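Side-chain contacts in carbohydrate oxidase (Microdochium nivale, PDB 3RJA), which oxidises the C1 hydroxyl of mono-, oligo- and polysaccharides to the corresponding lactones with FAD, reducing molecular oxygen to hydrogen peroxide: residues V370-T375 with H379-W384; L155-V160 with G186-G191; E4-A9 with V53-K58; E23-P28 with I40-T45; T212-T217 with A272-L277. All blocks are in the same frame, centred on the assembly; numbering follows the deposited sequence.

Interaction 1 of 5, residues V370-T375 with H379-W384; sequences VTNAET and HRDKLW
The guanidinium of R380 lies flat against V370, whose CB sits above the centre of one face, 3.6 Å from R380 CZ, with the two methyls spread over neighbouring atoms of the group. T375 comes instead at the rim: its OG1 takes a straight bond from R380 NH2 (3.2 Å, N-H...O 166°) lying almost in the guanidinium plane. The bend that carries the arginine there is at chi2 (-65°), after which the chain runs out alongside the V370 carbonyl oxygen. Water 1 accepts from R380 NE and also meets T371 O and T375 OG1, and the charge itself is answered by a salt bridge from NH2 to D158. N372 crosses the root of the same side chain obliquely. Its OD1 receives the R380 backbone N at 2.9 Å, the donor tilted 26° from the carbonyl plane, while ND2 makes a weak bond to D381 OD1 (3.3 Å) and also hydrogen-bonds E445. The amide stands nearly perpendicular to the D381 carboxylate, whose OD1 also forms a salt bridge with K382 NZ, met on the syn side at 2.9 Å though well out of the carboxylate plane. A type I beta turn, H379 to K382, presents these groups within the long loop joining adjacent antiparallel strands 352-359 and 384-392 of the large sheet, which supplies F354, Q356, Q387, Y389 and R391 to a sugar-binding pocket.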
# COMPACT_ATOMS: atom_id res chain seq x y z
N VAL A 370 -6.33 16.57 1.42
CA VAL A 370 -5.68 16.77 0.14
C VAL A 370 -6.72 16.46 -0.94
O VAL A 370 -7.51 15.52 -0.80
CB VAL A 370 -4.43 15.89 0.00
CG1 VAL A 370 -3.72 16.10 -1.34
CG2 VAL A 370 -3.44 16.16 1.16
N THR A 371 -6.79 17.27 -2.00
CA THR A 371 -7.74 16.93 -3.07
C THR A 371 -7.10 16.04 -4.14
O THR A 371 -5.89 15.91 -4.21
CB THR A 371 -8.24 18.18 -3.80
OG1 THR A 371 -7.16 18.72 -4.56
CG2 THR A 371 -8.76 19.26 -2.79
N ASN A 372 -7.92 15.47 -5.01
CA ASN A 372 -7.40 14.72 -6.13
C ASN A 372 -6.47 15.47 -7.08
O ASN A 372 -5.62 14.85 -7.71
CB ASN A 372 -8.55 14.11 -6.93
CG ASN A 372 -9.06 12.82 -6.32
OD1 ASN A 372 -8.34 12.15 -5.55
ND2 ASN A 372 -10.31 12.45 -6.66
N ALA A 373 -6.64 16.79 -7.20
CA ALA A 373 -5.81 17.61 -8.10
C ALA A 373 -4.41 17.80 -7.55
O ALA A 373 -3.50 18.07 -8.31
CB ALA A 373 -6.48 19.03 -8.34
N GLU A 374 -4.26 17.67 -6.23
CA GLU A 374 -3.02 18.07 -5.56
C GLU A 374 -1.83 17.08 -5.59
O GLU A 374 -0.69 17.50 -5.43
CB GLU A 374 -3.31 18.52 -4.12
CG GLU A 374 -4.18 19.79 -4.07
CD GLU A 374 -4.33 20.32 -2.66
OE1 GLU A 374 -4.83 19.60 -1.77
OE2 GLU A 374 -3.93 21.47 -2.43
N THR A 375 -2.11 15.79 -5.78
CA THR A 375 -1.09 14.76 -5.93
C THR A 375 -1.66 13.74 -6.92
O THR A 375 -2.86 13.80 -7.25
CB THR A 375 -0.74 14.03 -4.58
OG1 THR A 375 -1.80 13.14 -4.21
CG2 THR A 375 -0.49 15.01 -3.44
N HIS A 379 -7.83 8.88 -5.05
CA HIS A 379 -8.95 8.33 -4.27
C HIS A 379 -9.44 9.28 -3.17
O HIS A 379 -10.08 8.84 -2.21
CB HIS A 379 -8.55 7.00 -3.63
CG HIS A 379 -7.98 6.01 -4.59
ND1 HIS A 379 -8.70 5.48 -5.64
CD2 HIS A 379 -6.75 5.43 -4.64
CE1 HIS A 379 -7.95 4.62 -6.30
NE2 HIS A 379 -6.76 4.56 -5.71
N ARG A 380 -9.11 10.57 -3.29
CA ARG A 380 -9.43 11.52 -2.19
C ARG A 380 -10.95 11.71 -1.98
O ARG A 380 -11.38 12.22 -0.94
CB ARG A 380 -8.77 12.89 -2.43
CG ARG A 380 -7.24 12.85 -2.61
CD ARG A 380 -6.44 12.40 -1.35
NE ARG A 380 -5.01 12.48 -1.63
CZ ARG A 380 -4.01 12.41 -0.75
NH1 ARG A 380 -4.23 12.30 0.57
NH2 ARG A 380 -2.75 12.47 -1.20
N ASP A 381 -11.74 11.34 -3.00
CA ASP A 381 -13.20 11.51 -2.96
C ASP A 381 -13.86 10.18 -2.64
O ASP A 381 -15.04 9.97 -2.94
CB ASP A 381 -13.72 12.05 -4.31
CG ASP A 381 -13.32 11.18 -5.50
OD1 ASP A 381 -12.44 10.27 -5.36
OD2 ASP A 381 -13.89 11.37 -6.60
N LYS A 382 -13.07 9.25 -2.10
CA LYS A 382 -13.58 7.90 -1.74
C LYS A 382 -13.59 7.71 -0.24
O LYS A 382 -12.56 7.89 0.42
CB LYS A 382 -12.76 6.77 -2.38
CG LYS A 382 -12.50 6.94 -3.91
CD LYS A 382 -13.82 7.12 -4.72
CE LYS A 382 -13.66 6.83 -6.22
NZ LYS A 382 -12.83 7.85 -6.90
N LEU A 383 -14.74 7.33 0.29
CA LEU A 383 -14.92 7.11 1.71
C LEU A 383 -14.33 5.77 2.13
O LEU A 383 -13.65 5.68 3.18
CB LEU A 383 -16.43 7.18 2.10
CG LEU A 383 -16.68 7.14 3.61
CD1 LEU A 383 -17.82 8.07 4.04
CD2 LEU A 383 -16.93 5.72 4.12
N TRP A 384 -14.62 4.73 1.34
CA TRP A 384 -14.17 3.36 1.65
C TRP A 384 -12.94 2.94 0.83
O TRP A 384 -12.91 3.12 -0.39
CB TRP A 384 -15.28 2.36 1.29
CG TRP A 384 -16.50 2.43 2.18
CD1 TRP A 384 -17.76 2.86 1.83
CD2 TRP A 384 -16.59 2.02 3.55
NE1 TRP A 384 -18.63 2.75 2.90
CE2 TRP A 384 -17.93 2.23 3.97
CE3 TRP A 384 -15.66 1.50 4.47
CZ2 TRP A 384 -18.37 1.95 5.27
CZ3 TRP A 384 -16.10 1.21 5.77
CH2 TRP A 384 -17.44 1.45 6.16
O HOH W 1 -4.38 13.62 -4.31

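Interaction 2 of 5, residues L155-V160 with G186-G191; sequences LAVDSV and GIKGAG
V157 CG2 presses unusually close to K188, 3.4 Å from its CA and 3.5 Å from its CB, tighter than normal carbon contacts. That methyl is aimed at the helix because it stands anti to the V157 backbone N. K188 is the centre of an inverse gamma turn, and G189 after it has backbone angles that would push a beta carbon into the carbonyl oxygen before it. From this turn the lysine chain runs antiparallel alongside the V160 side chain, CD lying 4.1 Å from V160 CB, and bends at chi3 (63°). The bend brings CE to 3.3 Å from V157 O and lets NZ donate to V160 O at 3.0 Å, in the carbonyl plane with a C=O...N angle of 154°. NZ also donates to water 2, which in turn donates to D158 OD1, so the water bridges D158 OD1 and K188 NZ, which lie 5.3 Å apart and do not touch directly; D158 has R380 as its direct salt-bridge partner. D158 OD2 accepts the L155 backbone N, tying the start of this loop together. The contact joins helix 181-190 to the loop entering strand 160-166, and since G191 at its far end touches FAD, it belongs to the framework around the cofactor in an FAD-binding fold of the PCMH type.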
# COMPACT_ATOMS: atom_id res chain seq x y z
N LEU A 155 -2.07 9.93 4.52
CA LEU A 155 -1.34 8.82 3.88
C LEU A 155 0.17 8.95 4.08
O LEU A 155 0.70 10.06 4.30
CB LEU A 155 -1.66 8.78 2.38
CG LEU A 155 -3.18 8.68 1.99
CD1 LEU A 155 -3.32 8.69 0.49
CD2 LEU A 155 -3.87 7.43 2.56
N ALA A 156 0.86 7.82 3.97
CA ALA A 156 2.32 7.81 3.93
C ALA A 156 2.79 8.82 2.88
O ALA A 156 3.67 9.62 3.16
CB ALA A 156 2.87 6.39 3.63
N VAL A 157 2.17 8.79 1.70
CA VAL A 157 2.49 9.72 0.62
C VAL A 157 2.39 11.20 1.03
O VAL A 157 3.15 12.03 0.53
CB VAL A 157 1.69 9.42 -0.68
CG1 VAL A 157 0.22 9.86 -0.59
CG2 VAL A 157 2.34 10.08 -1.89
N ASP A 158 1.47 11.52 1.94
CA ASP A 158 1.29 12.88 2.41
C ASP A 158 2.45 13.40 3.29
O ASP A 158 2.56 14.60 3.50
CB ASP A 158 -0.06 13.00 3.11
CG ASP A 158 -1.23 12.75 2.16
OD1 ASP A 158 -1.12 13.15 0.97
OD2 ASP A 158 -2.25 12.14 2.61
N SER A 159 3.32 12.52 3.79
CA SER A 159 4.52 12.97 4.49
C SER A 159 5.66 13.40 3.53
O SER A 159 6.64 13.97 3.95
CB SER A 159 5.05 11.84 5.41
OG SER A 159 5.72 10.88 4.62
N VAL A 160 5.53 13.07 2.25
CA VAL A 160 6.61 13.28 1.29
C VAL A 160 6.72 14.76 0.93
O VAL A 160 5.77 15.35 0.38
CB VAL A 160 6.41 12.42 -0.01
CG1 VAL A 160 7.53 12.66 -1.01
CG2 VAL A 160 6.27 10.90 0.33
N GLY A 186 3.50 13.31 -9.88
CA GLY A 186 3.45 11.91 -10.30
C GLY A 186 4.07 10.95 -9.31
O GLY A 186 3.56 9.84 -9.13
N ILE A 187 5.17 11.35 -8.66
CA ILE A 187 5.82 10.45 -7.71
C ILE A 187 4.86 10.18 -6.55
O ILE A 187 4.79 9.04 -6.02
CB ILE A 187 7.17 11.02 -7.19
CG1 ILE A 187 8.24 11.07 -8.30
CG2 ILE A 187 7.67 10.30 -5.94
CD1 ILE A 187 8.64 9.76 -8.91
N LYS A 188 4.09 11.21 -6.19
CA LYS A 188 3.16 11.12 -5.07
C LYS A 188 1.82 10.47 -5.43
O LYS A 188 0.76 11.13 -5.43
CB LYS A 188 3.00 12.46 -4.36
CG LYS A 188 4.27 12.88 -3.63
CD LYS A 188 4.17 14.27 -2.97
CE LYS A 188 3.09 14.25 -1.88
NZ LYS A 188 3.14 15.47 -1.10
N GLY A 189 1.87 9.17 -5.72
CA GLY A 189 0.68 8.36 -5.94
C GLY A 189 0.80 7.39 -7.10
O GLY A 189 0.03 6.43 -7.21
N ALA A 190 1.77 7.63 -7.98
CA ALA A 190 1.97 6.78 -9.14
C ALA A 190 3.45 6.61 -9.39
O ALA A 190 3.88 6.40 -10.52
CB ALA A 190 1.23 7.40 -10.39
N GLY A 191 4.23 6.62 -8.29
CA GLY A 191 5.67 6.82 -8.33
C GLY A 191 6.46 5.78 -9.10
O GLY A 191 7.54 6.08 -9.62
O HOH W 2 0.33 15.50 0.23

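Interaction 3 of 5, residues E4-A9 with V53-K58; sequences EACLSA and VQCAKK
C6 carries SG anti to its backbone N (chi1 -174°), whereas C55 turns SG anti to its carbonyl carbon, and these two settings point the sulfurs at each other across the gap between two helices. They are bonded at 2.1 Å from C6 SG to C55 SG, with a disulfide torsion of -91°, close to the relaxed right angle and of left-handed sense. The alpha carbons of C6 and C55 are 5.9 Å apart, far nearer than the helix axes, which approach to 9.5 Å and run roughly antiparallel at 146°. The cystine is the main bridge across this spacing. L7 gives it apolar company from one flank, its CD2 lying 4.0 Å from C55 SG, and the rest of that leucine packs on V12, I14 and L84. From the exposed helix surface K58 lies over the bridge with its aliphatic chain, K58 CD coming 4.2 Å from C6 SG. A56, next to C55, also rests on L84, a residue of strand 84-87, so both helices share that strand as a floor. The bridge is a plain interhelical disulfide, in keeping with an extracellular enzyme, and staples N-terminal helix 2-9 to helix 46-58 of the FAD-binding domain.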
# COMPACT_ATOMS: atom_id res chain seq x y z
N GLU A 4 25.63 -8.81 -16.87
CA GLU A 4 26.52 -9.02 -15.71
C GLU A 4 27.82 -8.20 -15.91
O GLU A 4 28.25 -7.45 -15.04
CB GLU A 4 26.87 -10.50 -15.54
CG GLU A 4 25.70 -11.43 -15.11
CD GLU A 4 24.75 -11.79 -16.24
OE1 GLU A 4 25.10 -11.56 -17.42
OE2 GLU A 4 23.65 -12.31 -15.96
N ALA A 5 28.43 -8.34 -17.09
CA ALA A 5 29.68 -7.63 -17.41
C ALA A 5 29.47 -6.13 -17.27
O ALA A 5 30.29 -5.45 -16.67
CB ALA A 5 30.11 -7.96 -18.84
N CYS A 6 28.34 -5.64 -17.79
CA CYS A 6 28.04 -4.20 -17.74
C CYS A 6 27.94 -3.70 -16.31
O CYS A 6 28.47 -2.64 -15.99
CB CYS A 6 26.73 -3.87 -18.47
SG CYS A 6 26.41 -2.09 -18.58
N LEU A 7 27.23 -4.44 -15.46
CA LEU A 7 27.04 -4.04 -14.09
C LEU A 7 28.37 -4.10 -13.32
O LEU A 7 28.69 -3.20 -12.54
CB LEU A 7 25.98 -4.94 -13.41
CG LEU A 7 24.56 -4.73 -13.89
CD1 LEU A 7 23.64 -5.87 -13.43
CD2 LEU A 7 24.00 -3.33 -13.49
N SER A 8 29.14 -5.16 -13.55
CA SER A 8 30.41 -5.33 -12.86
C SER A 8 31.44 -4.26 -13.25
O SER A 8 32.15 -3.76 -12.39
CB SER A 8 30.95 -6.74 -13.08
OG SER A 8 30.35 -7.61 -12.15
N ALA A 9 31.49 -3.91 -14.54
CA ALA A 9 32.34 -2.82 -15.05
C ALA A 9 32.07 -1.50 -14.37
O ALA A 9 32.98 -0.69 -14.22
CB ALA A 9 32.14 -2.65 -16.58
N VAL A 53 20.62 1.66 -14.38
CA VAL A 53 19.74 2.24 -15.41
C VAL A 53 20.52 2.48 -16.74
O VAL A 53 19.99 2.20 -17.82
CB VAL A 53 18.99 3.49 -14.86
CG1 VAL A 53 18.26 4.31 -15.94
CG2 VAL A 53 18.01 3.07 -13.75
N GLN A 54 21.77 2.93 -16.66
CA GLN A 54 22.65 3.01 -17.85
C GLN A 54 22.81 1.66 -18.59
O GLN A 54 22.67 1.59 -19.83
CB GLN A 54 24.05 3.49 -17.44
CG GLN A 54 24.22 4.98 -17.26
CD GLN A 54 25.70 5.34 -17.18
OE1 GLN A 54 26.39 5.08 -16.18
NE2 GLN A 54 26.21 5.95 -18.27
N CYS A 55 23.14 0.59 -17.86
CA CYS A 55 23.25 -0.76 -18.47
C CYS A 55 21.96 -1.19 -19.17
O CYS A 55 21.99 -1.78 -20.28
CB CYS A 55 23.65 -1.79 -17.39
SG CYS A 55 25.36 -1.60 -16.87
N ALA A 56 20.84 -0.92 -18.51
CA ALA A 56 19.54 -1.27 -19.08
C ALA A 56 19.40 -0.58 -20.43
O ALA A 56 19.03 -1.22 -21.43
CB ALA A 56 18.42 -0.85 -18.14
N LYS A 57 19.71 0.72 -20.47
CA LYS A 57 19.67 1.49 -21.73
C LYS A 57 20.61 0.92 -22.80
O LYS A 57 20.24 0.77 -23.97
CB LYS A 57 20.00 2.98 -21.50
CG LYS A 57 20.02 3.77 -22.82
CD LYS A 57 20.40 5.22 -22.61
CE LYS A 57 20.56 5.95 -23.93
NZ LYS A 57 20.86 7.36 -23.65
N LYS A 58 21.84 0.58 -22.39
CA LYS A 58 22.83 0.01 -23.31
C LYS A 58 22.38 -1.31 -23.97
O LYS A 58 22.62 -1.53 -25.16
CB LYS A 58 24.16 -0.20 -22.57
CG LYS A 58 25.31 -0.62 -23.47
CD LYS A 58 26.45 -1.27 -22.67
CE LYS A 58 27.80 -1.16 -23.40
NZ LYS A 58 28.32 0.27 -23.37

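Interaction 4 of 5, residues E23-P28 with I40-T45; sequences ERDVEP and IAQTQT. With ABL ((2R,3R,4R,5R)-4,5-dihydroxy-2-(hydroxymethyl)-6-oxopiperidin-3-yl beta-D-glucopyranoside), chain H.
V26 and I40 form the close-packed half of this contact: I40 CD1 reaches 3.9 Å from V26 CB and 4.1 Å from V26 CG2, the two side chains crossing at about a right angle. The same methyl lies 4.2 Å from D25 CB, so one isoleucine tip rests against both D25 and V26. I40 reaches there with CG1 anti to its carbonyl carbon and the rest of the chain extended (chi2 -179°). The polar half is sparser. The D25 carboxylate and the Q42 amide meet with planes 79° apart, and Q42 CD lies 3.8 Å from D25 OD2. D25 OD1 is held in a salt bridge by R90, while OD2 has the carboxylate of D15 nearby, a closeness that may favour a shared proton. Q42 also lies against a bound sugar analogue, its CD 3.6 Å from ABL C6A, a ligand whose hydrogen bonds include those to T19 and I16. An alanine at Q42 removes the amide that stands across the D25 carboxylate and would probably open a gap beside the ligand's hydroxymethyl arm. Helix 20-25 thus closes over strand 39-42, an outermost strand of a three-stranded parallel sheet, beside strand 84-87, whose M85 and Q87 continue the packing round I40.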
# COMPACT_ATOMS: atom_id res chain seq x y z
N GLU A 23 19.01 -16.34 -3.84
CA GLU A 23 17.80 -17.03 -3.40
C GLU A 23 16.87 -16.13 -2.57
O GLU A 23 15.67 -16.16 -2.77
CB GLU A 23 18.10 -18.34 -2.65
CG GLU A 23 18.80 -19.43 -3.51
CD GLU A 23 17.96 -19.95 -4.67
OE1 GLU A 23 16.82 -20.39 -4.43
OE2 GLU A 23 18.44 -19.92 -5.83
N ARG A 24 17.45 -15.37 -1.63
CA ARG A 24 16.69 -14.41 -0.85
C ARG A 24 16.07 -13.30 -1.74
O ARG A 24 14.88 -13.03 -1.64
CB ARG A 24 17.58 -13.77 0.22
CG ARG A 24 16.92 -12.57 0.92
CD ARG A 24 17.80 -11.94 2.02
NE ARG A 24 17.45 -10.53 2.19
CZ ARG A 24 17.86 -9.75 3.19
NH1 ARG A 24 18.64 -10.26 4.15
NH2 ARG A 24 17.49 -8.46 3.24
N ASP A 25 16.88 -12.68 -2.57
CA ASP A 25 16.45 -11.51 -3.34
C ASP A 25 15.41 -11.84 -4.45
O ASP A 25 14.57 -11.00 -4.80
CB ASP A 25 17.66 -10.82 -3.98
CG ASP A 25 18.54 -10.04 -2.96
OD1 ASP A 25 18.12 -9.76 -1.82
OD2 ASP A 25 19.69 -9.69 -3.33
N VAL A 26 15.49 -13.07 -4.99
CA VAL A 26 14.70 -13.46 -6.15
C VAL A 26 13.33 -14.03 -5.71
O VAL A 26 12.44 -14.29 -6.55
CB VAL A 26 15.44 -14.51 -7.04
CG1 VAL A 26 15.24 -15.94 -6.49
CG2 VAL A 26 14.90 -14.46 -8.48
N GLU A 27 13.17 -14.24 -4.41
CA GLU A 27 11.94 -14.83 -3.89
C GLU A 27 10.85 -13.75 -3.75
O GLU A 27 11.06 -12.77 -3.02
CB GLU A 27 12.21 -15.50 -2.53
CG GLU A 27 10.99 -16.24 -1.92
CD GLU A 27 11.31 -16.88 -0.56
OE1 GLU A 27 11.94 -16.22 0.29
OE2 GLU A 27 10.91 -18.05 -0.36
N PRO A 28 9.71 -13.91 -4.43
CA PRO A 28 8.59 -12.92 -4.30
C PRO A 28 7.90 -13.05 -2.96
O PRO A 28 7.93 -14.16 -2.37
CB PRO A 28 7.59 -13.38 -5.35
CG PRO A 28 7.85 -14.94 -5.46
CD PRO A 28 9.34 -15.09 -5.24
N ILE A 40 20.13 -9.49 -11.17
CA ILE A 40 19.77 -8.71 -10.01
C ILE A 40 20.96 -7.84 -9.55
O ILE A 40 22.00 -8.38 -9.15
CB ILE A 40 19.31 -9.59 -8.85
CG1 ILE A 40 18.25 -10.62 -9.31
CG2 ILE A 40 18.75 -8.72 -7.69
CD1 ILE A 40 17.74 -11.52 -8.13
N ALA A 41 20.79 -6.51 -9.64
CA ALA A 41 21.74 -5.51 -9.14
C ALA A 41 21.37 -5.18 -7.69
O ALA A 41 20.32 -4.57 -7.44
CB ALA A 41 21.70 -4.25 -9.98
N GLN A 42 22.22 -5.59 -6.75
CA GLN A 42 21.95 -5.38 -5.33
C GLN A 42 22.67 -4.08 -4.93
O GLN A 42 23.85 -4.10 -4.53
CB GLN A 42 22.46 -6.56 -4.51
CG GLN A 42 21.95 -6.59 -3.06
CD GLN A 42 22.66 -7.62 -2.21
OE1 GLN A 42 22.17 -8.75 -2.00
NE2 GLN A 42 23.82 -7.25 -1.71
N THR A 43 21.97 -2.96 -5.09
CA THR A 43 22.62 -1.65 -5.04
C THR A 43 22.93 -1.18 -3.62
O THR A 43 22.17 -1.47 -2.70
CB THR A 43 21.76 -0.56 -5.74
OG1 THR A 43 20.46 -0.50 -5.14
CG2 THR A 43 21.65 -0.85 -7.25
N GLN A 44 23.99 -0.39 -3.47
CA GLN A 44 24.36 0.18 -2.18
C GLN A 44 24.26 1.71 -2.18
O GLN A 44 24.12 2.33 -1.12
CB GLN A 44 25.79 -0.27 -1.78
CG GLN A 44 25.89 -1.76 -1.44
CD GLN A 44 25.21 -2.13 -0.10
OE1 GLN A 44 24.99 -1.27 0.76
NE2 GLN A 44 24.87 -3.41 0.07
N THR A 45 24.33 2.33 -3.35
CA THR A 45 24.37 3.79 -3.45
C THR A 45 23.48 4.29 -4.59
O THR A 45 23.07 3.51 -5.47
CB THR A 45 25.78 4.27 -3.81
OG1 THR A 45 26.10 3.81 -5.13
CG2 THR A 45 26.85 3.77 -2.78
C1A ABL H . 25.28 -12.46 -4.11
O1A ABL H . 24.42 -13.21 -4.63
C2A ABL H . 26.53 -13.02 -3.42
O2A ABL H . 26.18 -14.33 -2.95
C3A ABL H . 26.91 -12.17 -2.20
O3A ABL H . 28.15 -12.68 -1.67
C4A ABL H . 27.09 -10.74 -2.60
O1 ABL H . 27.44 -9.93 -1.46
C5A ABL H . 25.68 -10.26 -3.03
N5 ABL H . 25.15 -11.11 -4.11
C6A ABL H . 25.76 -8.82 -3.60
O6A ABL H . 26.97 -8.63 -4.30
C1 ABL H . 28.72 -9.26 -1.36
C2 ABL H . 28.75 -8.45 -0.04
O2 ABL H . 27.69 -7.49 -0.02
C3 ABL H . 30.09 -7.74 0.11
O3 ABL H . 30.13 -7.20 1.42
C4 ABL H . 31.27 -8.73 -0.15
O4 ABL H . 32.49 -8.01 -0.22
C5 ABL H . 31.06 -9.50 -1.46
O5 ABL H . 29.79 -10.17 -1.35
C6 ABL H . 32.20 -10.46 -1.83
O6 ABL H . 32.51 -11.42 -0.85

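Interaction 5 of 5, residues T212-T217 with A272-L277; sequences TRFGVT and AAFQPL
F214 and F274 meet as a T-shaped (edge-to-face) pair, the edge of F214 directed at the face of F274, with centroids 5.0 Å apart and planes inclined at 55°. The touching atom is F214 CE1, poised 3.7 Å above the F274 ring plane toward its rim and 3.8 Å from F274 CE1. V216, two residues further along the strand, adds its methyl CG2 at 4.3 Å from F274 CE2, so the F274 ring is met by two strand residues. Both phenylalanines depend on particular torsions: F214 holds CG between its backbone N and carbonyl carbon (chi1 65°), lifting the ring off the strand, and F274 has a chi1 of -142°, away from the staggered positions. In the next shell W270, one turn earlier on the helix, stacks on F214 and also meets the ring of F274. V245 and I259 touch both phenylalanines, and L278 packs on V216. Replacing F274 with an alanine would take away the face that receives F214 and is likely to leave a gap between strand and helix, with W270 short of a ring neighbour. Helix 267-278, kinked near P276, lies across one face of the large antiparallel sheet, over strand 211-217, which runs between 286-293 and 258-264, and reaches past 258-264 to strand 245-251.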
# COMPACT_ATOMS: atom_id res chain seq x y z
N THR A 212 -4.94 4.64 22.18
CA THR A 212 -5.79 3.56 22.62
C THR A 212 -6.17 2.64 21.45
O THR A 212 -6.77 3.07 20.44
CB THR A 212 -7.09 4.12 23.25
OG1 THR A 212 -6.77 4.90 24.39
CG2 THR A 212 -8.00 2.99 23.68
N ARG A 213 -5.82 1.38 21.60
CA ARG A 213 -6.29 0.37 20.68
C ARG A 213 -7.67 -0.07 21.12
O ARG A 213 -7.90 -0.31 22.30
CB ARG A 213 -5.37 -0.83 20.66
CG ARG A 213 -5.98 -2.01 19.92
CD ARG A 213 -4.92 -3.04 19.55
NE ARG A 213 -5.54 -4.06 18.72
CZ ARG A 213 -4.88 -4.94 17.99
NH1 ARG A 213 -3.55 -4.94 17.96
NH2 ARG A 213 -5.56 -5.82 17.27
N PHE A 214 -8.58 -0.18 20.16
CA PHE A 214 -9.93 -0.58 20.48
C PHE A 214 -10.44 -1.60 19.49
O PHE A 214 -9.86 -1.80 18.40
CB PHE A 214 -10.85 0.65 20.59
CG PHE A 214 -11.03 1.40 19.31
CD1 PHE A 214 -12.07 1.08 18.43
CD2 PHE A 214 -10.20 2.46 18.99
CE1 PHE A 214 -12.29 1.81 17.26
CE2 PHE A 214 -10.38 3.18 17.83
CZ PHE A 214 -11.42 2.86 16.95
N GLY A 215 -11.54 -2.26 19.87
CA GLY A 215 -12.09 -3.34 19.09
C GLY A 215 -13.53 -3.60 19.50
O GLY A 215 -13.88 -3.41 20.68
N VAL A 216 -14.35 -4.01 18.53
CA VAL A 216 -15.75 -4.37 18.76
C VAL A 216 -16.08 -5.64 17.99
O VAL A 216 -16.00 -5.66 16.76
CB VAL A 216 -16.73 -3.24 18.29
CG1 VAL A 216 -18.17 -3.66 18.54
CG2 VAL A 216 -16.41 -1.90 18.97
N THR A 217 -16.45 -6.70 18.70
CA THR A 217 -16.98 -7.90 18.07
C THR A 217 -18.42 -7.61 17.66
O THR A 217 -19.27 -7.37 18.51
CB THR A 217 -16.94 -9.08 19.07
OG1 THR A 217 -15.66 -9.10 19.71
CG2 THR A 217 -17.18 -10.41 18.38
N ALA A 272 -16.29 7.90 24.55
CA ALA A 272 -17.16 9.04 24.32
C ALA A 272 -17.24 9.33 22.82
O ALA A 272 -18.32 9.55 22.29
CB ALA A 272 -16.66 10.27 25.08
N ALA A 273 -16.10 9.31 22.14
CA ALA A 273 -16.04 9.62 20.70
C ALA A 273 -16.75 8.57 19.83
O ALA A 273 -17.32 8.91 18.79
CB ALA A 273 -14.58 9.81 20.26
N PHE A 274 -16.69 7.30 20.25
CA PHE A 274 -17.23 6.17 19.47
C PHE A 274 -18.68 5.86 19.81
O PHE A 274 -19.35 5.17 19.04
CB PHE A 274 -16.39 4.89 19.69
CG PHE A 274 -16.20 4.06 18.46
CD1 PHE A 274 -15.46 4.56 17.38
CD2 PHE A 274 -16.82 2.82 18.34
CE1 PHE A 274 -15.30 3.80 16.21
CE2 PHE A 274 -16.66 2.04 17.18
CZ PHE A 274 -15.90 2.53 16.11
N GLN A 275 -19.16 6.40 20.93
CA GLN A 275 -20.52 6.11 21.43
C GLN A 275 -21.66 6.31 20.40
O GLN A 275 -22.58 5.49 20.37
CB GLN A 275 -20.83 6.87 22.74
CG GLN A 275 -22.01 6.26 23.57
CD GLN A 275 -21.76 4.80 23.98
OE1 GLN A 275 -20.71 4.48 24.52
NE2 GLN A 275 -22.72 3.93 23.73
N PRO A 276 -21.59 7.40 19.59
CA PRO A 276 -22.61 7.61 18.57
C PRO A 276 -22.75 6.43 17.64
O PRO A 276 -23.86 6.16 17.19
CB PRO A 276 -22.12 8.87 17.82
CG PRO A 276 -21.40 9.65 18.88
CD PRO A 276 -20.67 8.56 19.67
N LEU A 277 -21.65 5.72 17.37
CA LEU A 277 -21.67 4.54 16.51
C LEU A 277 -22.21 3.32 17.27
O LEU A 277 -23.08 2.59 16.75
CB LEU A 277 -20.28 4.21 15.95
CG LEU A 277 -20.20 2.97 15.01
CD1 LEU A 277 -21.37 2.91 14.02
CD2 LEU A 277 -18.84 2.92 14.22

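Interactions 1 and 2 form one cluster, their centres 12 Å apart: R380 NH2 and D158 OD1 are joined by a salt bridge of 2.8 Å, and T375 CB packs 3.4 Å from K188 O. This cluster lies near the flavin, with the side chains of H379 and V157 each about 10 Å from FAD. Interactions 3 and 4 make a second pair, centres 16 Å apart, touching where L7 CD1 meets A41 CB at 4.3 Å; the disulfide of interaction 3 spans the chain segment holding interaction 4, which borders a second ABL site, distinct from the pocket lined by Y72 and Y389. Interaction 5 stands apart, its centre 26 Å from that of interaction 1 though their nearest atoms are about 8 Å apart.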